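Local coordinates for CHAD domain (Ricinus communis, PDB 6QV5), which probably binds inorganic polyphosphate through its all-helical CHAD fold and also carries a zinc ion, at residues A[33-45]-A[59-71]. Sequence-based numbering, arbitrary orientation. Where two conformers were deposited one is given.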
loop_
_atom_site.group_PDB
_atom_site.type_symbol
_atom_site.label_atom_id
_atom_site.label_comp_id
_atom_site.label_asym_id
_atom_site.label_seq_id
_atom_site.Cartn_x
_atom_site.Cartn_y
_atom_site.Cartn_z
ATOM N N ILE A 33 -14.073 -5.618 -8.979
ATOM C CA ILE A 33 -12.946 -4.861 -8.417
ATOM C C ILE A 33 -12.766 -5.207 -6.932
ATOM O O ILE A 33 -11.660 -5.574 -6.525
ATOM C CB ILE A 33 -13.101 -3.325 -8.677
ATOM C CG1 ILE A 33 -12.850 -2.987 -10.162
ATOM C CG2 ILE A 33 -12.191 -2.479 -7.759
ATOM C CD1 ILE A 33 -13.539 -1.741 -10.675
ATOM N N LEU A 34 -13.852 -5.097 -6.132
ATOM C CA LEU A 34 -13.824 -5.398 -4.698
ATOM C C LEU A 34 -13.597 -6.878 -4.409
ATOM O O LEU A 34 -12.919 -7.206 -3.436
ATOM C CB LEU A 34 -15.077 -4.881 -3.976
ATOM C CG LEU A 34 -15.206 -3.364 -3.788
ATOM C CD1 LEU A 34 -16.526 -3.026 -3.159
ATOM C CD2 LEU A 34 -14.087 -2.801 -2.907
ATOM N N GLY A 35 -14.142 -7.744 -5.269
ATOM C CA GLY A 35 -13.984 -9.193 -5.182
ATOM C C GLY A 35 -12.546 -9.616 -5.413
ATOM O O GLY A 35 -12.062 -10.544 -4.763
ATOM N N ASN A 36 -11.852 -8.912 -6.329
ATOM C CA ASN A 36 -10.440 -9.114 -6.661
ATOM C C ASN A 36 -9.571 -8.708 -5.461
ATOM O O ASN A 36 -8.574 -9.373 -5.175
ATOM C CB ASN A 36 -10.066 -8.289 -7.899
ATOM C CG ASN A 36 -8.686 -8.563 -8.437
ATOM O OD1 ASN A 36 -7.687 -8.014 -7.963
ATOM N ND2 ASN A 36 -8.604 -9.414 -9.448
ATOM N N CYS A 37 -9.968 -7.622 -4.760
ATOM C CA CYS A 37 -9.291 -7.100 -3.574
ATOM C C CYS A 37 -9.442 -8.059 -2.398
ATOM O O CYS A 37 -8.452 -8.357 -1.734
ATOM C CB CYS A 37 -9.796 -5.704 -3.224
ATOM S SG CYS A 37 -9.255 -4.409 -4.365
ATOM N N LEU A 38 -10.677 -8.552 -2.156
ATOM C CA LEU A 38 -10.979 -9.495 -1.076
ATOM C C LEU A 38 -10.290 -10.840 -1.285
ATOM O O LEU A 38 -9.818 -11.420 -0.311
ATOM C CB LEU A 38 -12.493 -9.670 -0.873
ATOM C CG LEU A 38 -13.257 -8.463 -0.306
ATOM C CD1 LEU A 38 -14.750 -8.604 -0.553
ATOM C CD2 LEU A 38 -12.980 -8.261 1.180
ATOM N N GLU A 39 -10.188 -11.310 -2.551
ATOM C CA GLU A 39 -9.501 -12.558 -2.914
ATOM C C GLU A 39 -7.995 -12.422 -2.635
ATOM O O GLU A 39 -7.390 -13.354 -2.106
ATOM C CB GLU A 39 -9.756 -12.921 -4.389
ATOM C CG GLU A 39 -9.143 -14.244 -4.832
ATOM C CD GLU A 39 -9.047 -14.474 -6.331
ATOM O OE1 GLU A 39 -8.711 -13.520 -7.070
ATOM O OE2 GLU A 39 -9.291 -15.623 -6.764
ATOM N N HIS A 40 -7.412 -11.246 -2.954
ATOM C CA HIS A 40 -5.996 -10.923 -2.738
ATOM C C HIS A 40 -5.627 -10.988 -1.243
ATOM O O HIS A 40 -4.526 -11.418 -0.902
ATOM C CB HIS A 40 -5.667 -9.542 -3.347
ATOM C CG HIS A 40 -4.205 -9.227 -3.480
ATOM N ND1 HIS A 40 -3.773 -7.938 -3.739
ATOM C CD2 HIS A 40 -3.122 -10.039 -3.404
ATOM C CE1 HIS A 40 -2.452 -8.002 -3.792
ATOM N NE2 HIS A 40 -2.014 -9.246 -3.599
ATOM N N ILE A 41 -6.572 -10.610 -0.362
ATOM C CA ILE A 41 -6.419 -10.652 1.095
ATOM C C ILE A 41 -6.584 -12.101 1.601
ATOM O O ILE A 41 -5.691 -12.609 2.285
ATOM C CB ILE A 41 -7.421 -9.668 1.787
ATOM C CG1 ILE A 41 -7.173 -8.207 1.354
ATOM C CG2 ILE A 41 -7.388 -9.799 3.321
ATOM C CD1 ILE A 41 -8.366 -7.261 1.491
ATOM N N GLN A 42 -7.733 -12.738 1.250
ATOM C CA GLN A 42 -8.126 -14.093 1.650
ATOM C C GLN A 42 -7.118 -15.189 1.268
ATOM O O GLN A 42 -6.817 -16.048 2.095
ATOM C CB GLN A 42 -9.532 -14.412 1.100
ATOM C CG GLN A 42 -10.100 -15.775 1.493
ATOM C CD GLN A 42 -9.896 -16.825 0.423
ATOM O OE1 GLN A 42 -10.322 -16.676 -0.730
ATOM N NE2 GLN A 42 -9.245 -17.919 0.786
ATOM N N ARG A 43 -6.624 -15.183 0.018
ATOM C CA ARG A 43 -5.695 -16.215 -0.466
ATOM C C ARG A 43 -4.299 -16.186 0.191
ATOM O O ARG A 43 -3.498 -17.092 -0.056
ATOM C CB ARG A 43 -5.585 -16.193 -2.000
ATOM C CG ARG A 43 -6.884 -16.540 -2.743
ATOM C CD ARG A 43 -7.207 -18.026 -2.758
ATOM N NE ARG A 43 -6.384 -18.755 -3.724
ATOM C CZ ARG A 43 -5.753 -19.895 -3.462
ATOM N NH1 ARG A 43 -5.838 -20.450 -2.259
ATOM N NH2 ARG A 43 -5.028 -20.488 -4.402
ATOM N N ASN A 44 -4.030 -15.188 1.055
ATOM C CA ASN A 44 -2.767 -15.063 1.783
ATOM C C ASN A 44 -2.904 -15.364 3.288
ATOM O O ASN A 44 -1.887 -15.491 3.966
ATOM C CB ASN A 44 -2.122 -13.698 1.532
ATOM C CG ASN A 44 -1.500 -13.578 0.165
ATOM O OD1 ASN A 44 -0.500 -14.230 -0.153
ATOM N ND2 ASN A 44 -2.075 -12.737 -0.676
ATOM N N GLU A 45 -4.156 -15.523 3.786
ATOM C CA GLU A 45 -4.531 -15.808 5.183
ATOM C C GLU A 45 -3.697 -16.878 5.888
ATOM O O GLU A 45 -3.060 -16.580 6.898
ATOM C CB GLU A 45 -6.007 -16.219 5.270
ATOM C CG GLU A 45 -6.993 -15.072 5.322
ATOM C CD GLU A 45 -8.452 -15.489 5.312
ATOM O OE1 GLU A 45 -8.768 -16.600 5.795
ATOM O OE2 GLU A 45 -9.286 -14.691 4.829
ATOM N N GLN A 59 1.991 -9.247 0.271
ATOM C CA GLN A 59 0.846 -9.397 -0.625
ATOM C C GLN A 59 -0.493 -9.172 0.077
ATOM O O GLN A 59 -1.386 -8.566 -0.516
ATOM C CB GLN A 59 0.876 -10.748 -1.359
ATOM C CG GLN A 59 1.922 -10.834 -2.480
ATOM C CD GLN A 59 1.829 -9.712 -3.492
ATOM O OE1 GLN A 59 0.771 -9.435 -4.066
ATOM N NE2 GLN A 59 2.941 -9.036 -3.730
ATOM N N MET A 60 -0.622 -9.624 1.344
ATOM C CA MET A 60 -1.846 -9.438 2.128
ATOM C C MET A 60 -2.037 -7.968 2.511
ATOM O O MET A 60 -3.161 -7.469 2.448
ATOM C CB MET A 60 -1.876 -10.344 3.367
ATOM C CG MET A 60 -3.281 -10.593 3.871
ATOM S SD MET A 60 -3.361 -11.551 5.398
ATOM C CE MET A 60 -5.086 -11.806 5.499
ATOM N N ARG A 61 -0.937 -7.279 2.883
ATOM C CA ARG A 61 -0.930 -5.857 3.240
ATOM C C ARG A 61 -1.319 -4.999 2.032
ATOM O O ARG A 61 -2.121 -4.074 2.180
ATOM C CB ARG A 61 0.447 -5.434 3.811
ATOM C CG ARG A 61 0.558 -3.958 4.233
ATOM C CD ARG A 61 -0.334 -3.627 5.418
ATOM N NE ARG A 61 -0.506 -2.184 5.599
ATOM C CZ ARG A 61 -1.599 -1.510 5.255
ATOM N NH1 ARG A 61 -2.631 -2.138 4.703
ATOM N NH2 ARG A 61 -1.672 -0.203 5.464
ATOM N N VAL A 62 -0.769 -5.331 0.839
ATOM C CA VAL A 62 -1.051 -4.655 -0.435
ATOM C C VAL A 62 -2.539 -4.827 -0.788
ATOM O O VAL A 62 -3.180 -3.862 -1.210
ATOM C CB VAL A 62 -0.077 -5.105 -1.568
ATOM C CG1 VAL A 62 -0.587 -4.722 -2.959
ATOM C CG2 VAL A 62 1.321 -4.537 -1.341
ATOM N N GLY A 63 -3.071 -6.028 -0.543
ATOM C CA GLY A 63 -4.476 -6.367 -0.758
ATOM C C GLY A 63 -5.419 -5.503 0.057
ATOM O O GLY A 63 -6.474 -5.102 -0.441
ATOM N N VAL A 64 -5.035 -5.208 1.319
ATOM C CA VAL A 64 -5.786 -4.356 2.248
ATOM C C VAL A 64 -5.751 -2.905 1.741
ATOM O O VAL A 64 -6.793 -2.245 1.722
ATOM C CB VAL A 64 -5.295 -4.514 3.719
ATOM C CG1 VAL A 64 -5.919 -3.471 4.647
ATOM C CG2 VAL A 64 -5.582 -5.920 4.240
ATOM N N ARG A 65 -4.564 -2.439 1.290
ATOM C CA ARG A 65 -4.358 -1.100 0.727
ATOM C C ARG A 65 -5.173 -0.902 -0.551
ATOM O O ARG A 65 -5.782 0.156 -0.720
ATOM C CB ARG A 65 -2.872 -0.845 0.443
ATOM C CG ARG A 65 -2.119 -0.270 1.622
ATOM C CD ARG A 65 -0.861 0.434 1.158
ATOM N NE ARG A 65 0.137 0.516 2.224
ATOM C CZ ARG A 65 1.088 -0.390 2.429
ATOM N NH1 ARG A 65 1.184 -1.453 1.640
ATOM N NH2 ARG A 65 1.955 -0.236 3.420
ATOM N N ARG A 66 -5.194 -1.929 -1.436
ATOM C CA ARG A 66 -5.946 -1.941 -2.697
ATOM C C ARG A 66 -7.448 -1.853 -2.425
ATOM O O ARG A 66 -8.154 -1.146 -3.142
ATOM C CB ARG A 66 -5.634 -3.207 -3.513
ATOM C CG ARG A 66 -4.315 -3.144 -4.266
ATOM C CD ARG A 66 -4.002 -4.433 -5.002
ATOM N NE ARG A 66 -4.803 -4.581 -6.217
ATOM C CZ ARG A 66 -5.793 -5.455 -6.366
ATOM N NH1 ARG A 66 -6.470 -5.511 -7.505
ATOM N NH2 ARG A 66 -6.112 -6.285 -5.381
ATOM N N LEU A 67 -7.922 -2.553 -1.374
ATOM C CA LEU A 67 -9.319 -2.560 -0.947
ATOM C C LEU A 67 -9.744 -1.178 -0.434
ATOM O O LEU A 67 -10.802 -0.690 -0.831
ATOM C CB LEU A 67 -9.546 -3.646 0.127
ATOM C CG LEU A 67 -10.965 -3.790 0.696
ATOM C CD1 LEU A 67 -11.875 -4.564 -0.250
ATOM C CD2 LEU A 67 -10.936 -4.465 2.051
ATOM N N ARG A 68 -8.911 -0.548 0.425
ATOM C CA ARG A 68 -9.174 0.775 0.995
ATOM C C ARG A 68 -9.243 1.863 -0.085
ATOM O O ARG A 68 -10.132 2.716 -0.023
ATOM C CB ARG A 68 -8.146 1.130 2.076
ATOM C CG ARG A 68 -8.716 2.049 3.149
ATOM C CD ARG A 68 -7.657 2.923 3.788
ATOM N NE ARG A 68 -6.898 2.216 4.820
ATOM C CZ ARG A 68 -7.219 2.196 6.111
ATOM N NH1 ARG A 68 -8.299 2.837 6.544
ATOM N NH2 ARG A 68 -6.462 1.537 6.978
ATOM N N SER A 69 -8.330 1.811 -1.084
ATOM C CA SER A 69 -8.301 2.760 -2.201
ATOM C C SER A 69 -9.510 2.565 -3.123
ATOM O O SER A 69 -10.032 3.549 -3.649
ATOM C CB SER A 69 -6.992 2.656 -2.982
ATOM O OG SER A 69 -6.838 1.389 -3.598
ATOM N N ALA A 70 -9.968 1.303 -3.289
ATOM C CA ALA A 70 -11.147 0.958 -4.092
ATOM C C ALA A 70 -12.415 1.494 -3.423
ATOM O O ALA A 70 -13.297 1.996 -4.113
ATOM C CB ALA A 70 -11.246 -0.549 -4.274
ATOM N N LEU A 71 -12.488 1.429 -2.078
ATOM C CA LEU A 71 -13.627 1.948 -1.314
ATOM C C LEU A 71 -13.649 3.482 -1.322
ATOM O O LEU A 71 -14.724 4.076 -1.219
ATOM C CB LEU A 71 -13.625 1.412 0.129
ATOM C CG LEU A 71 -13.945 -0.075 0.301
ATOM C CD1 LEU A 71 -13.311 -0.624 1.554
ATOM C CD2 LEU A 71 -15.441 -0.328 0.318
#
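His40 and Arg66 lie at the centre of a polar chain linking helices 26-42 and 54-73. His40 NE2 donates to Gln59 OE1 at 2.8 Å with an N-H...O angle of 155°, and the acceptor lies close to the imidazole plane; the chain of Gln59 bends at chi2, which turns OE1 toward the imidazole. The backbone carbonyl oxygen of Gln59 sits over one face of that ring. Across the imidazole, ND1 accepts a weak bond from Arg66 NH2 (3.3 Å), the ring and guanidinium planes being 64° apart. Arg66 NH1 in turn donates to Asn36 OD1 at 2.8 Å, tilted from the carbonyl plane, while Cys37 SG lies over one face of the guanidinium. Asn36 ND2 is bonded to the carbonyl of Gln16 in the N-terminal loop.

The helices run nearly antiparallel, at 157°, and their axes approach to 7.9 Å. Gly63, lacking a side chain, permits this closeness: His40 ND1 lies 3.4 Å from Gly63 CA, and a beta carbon there would press on Ile41 CG1 and the His40 backbone. Knobs-into-holes packing follows, with Ile41 among Met60, Gly63, Val64 and Leu67, and Leu67 reciprocally among Leu34, Cys37, Leu38 and Ile41. Leu34 CD2 reaches Ala70 CB at 3.9 Å, and at the other end Met60 CE lies 3.8 Å from Ile41 CG2. Helices 147-163 and 82-108 adjoin this apolar side.

The strong bond at NE2 and the weak one at ND1 probably restrict the ring's rotation. With NE2 donating and ND1 accepting, the imidazole is probably neutral, protonated on NE2. In this antiparallel helix pair of the CHAD domain, the polar chain lies along one side of the interface and the apolar side chains along the other.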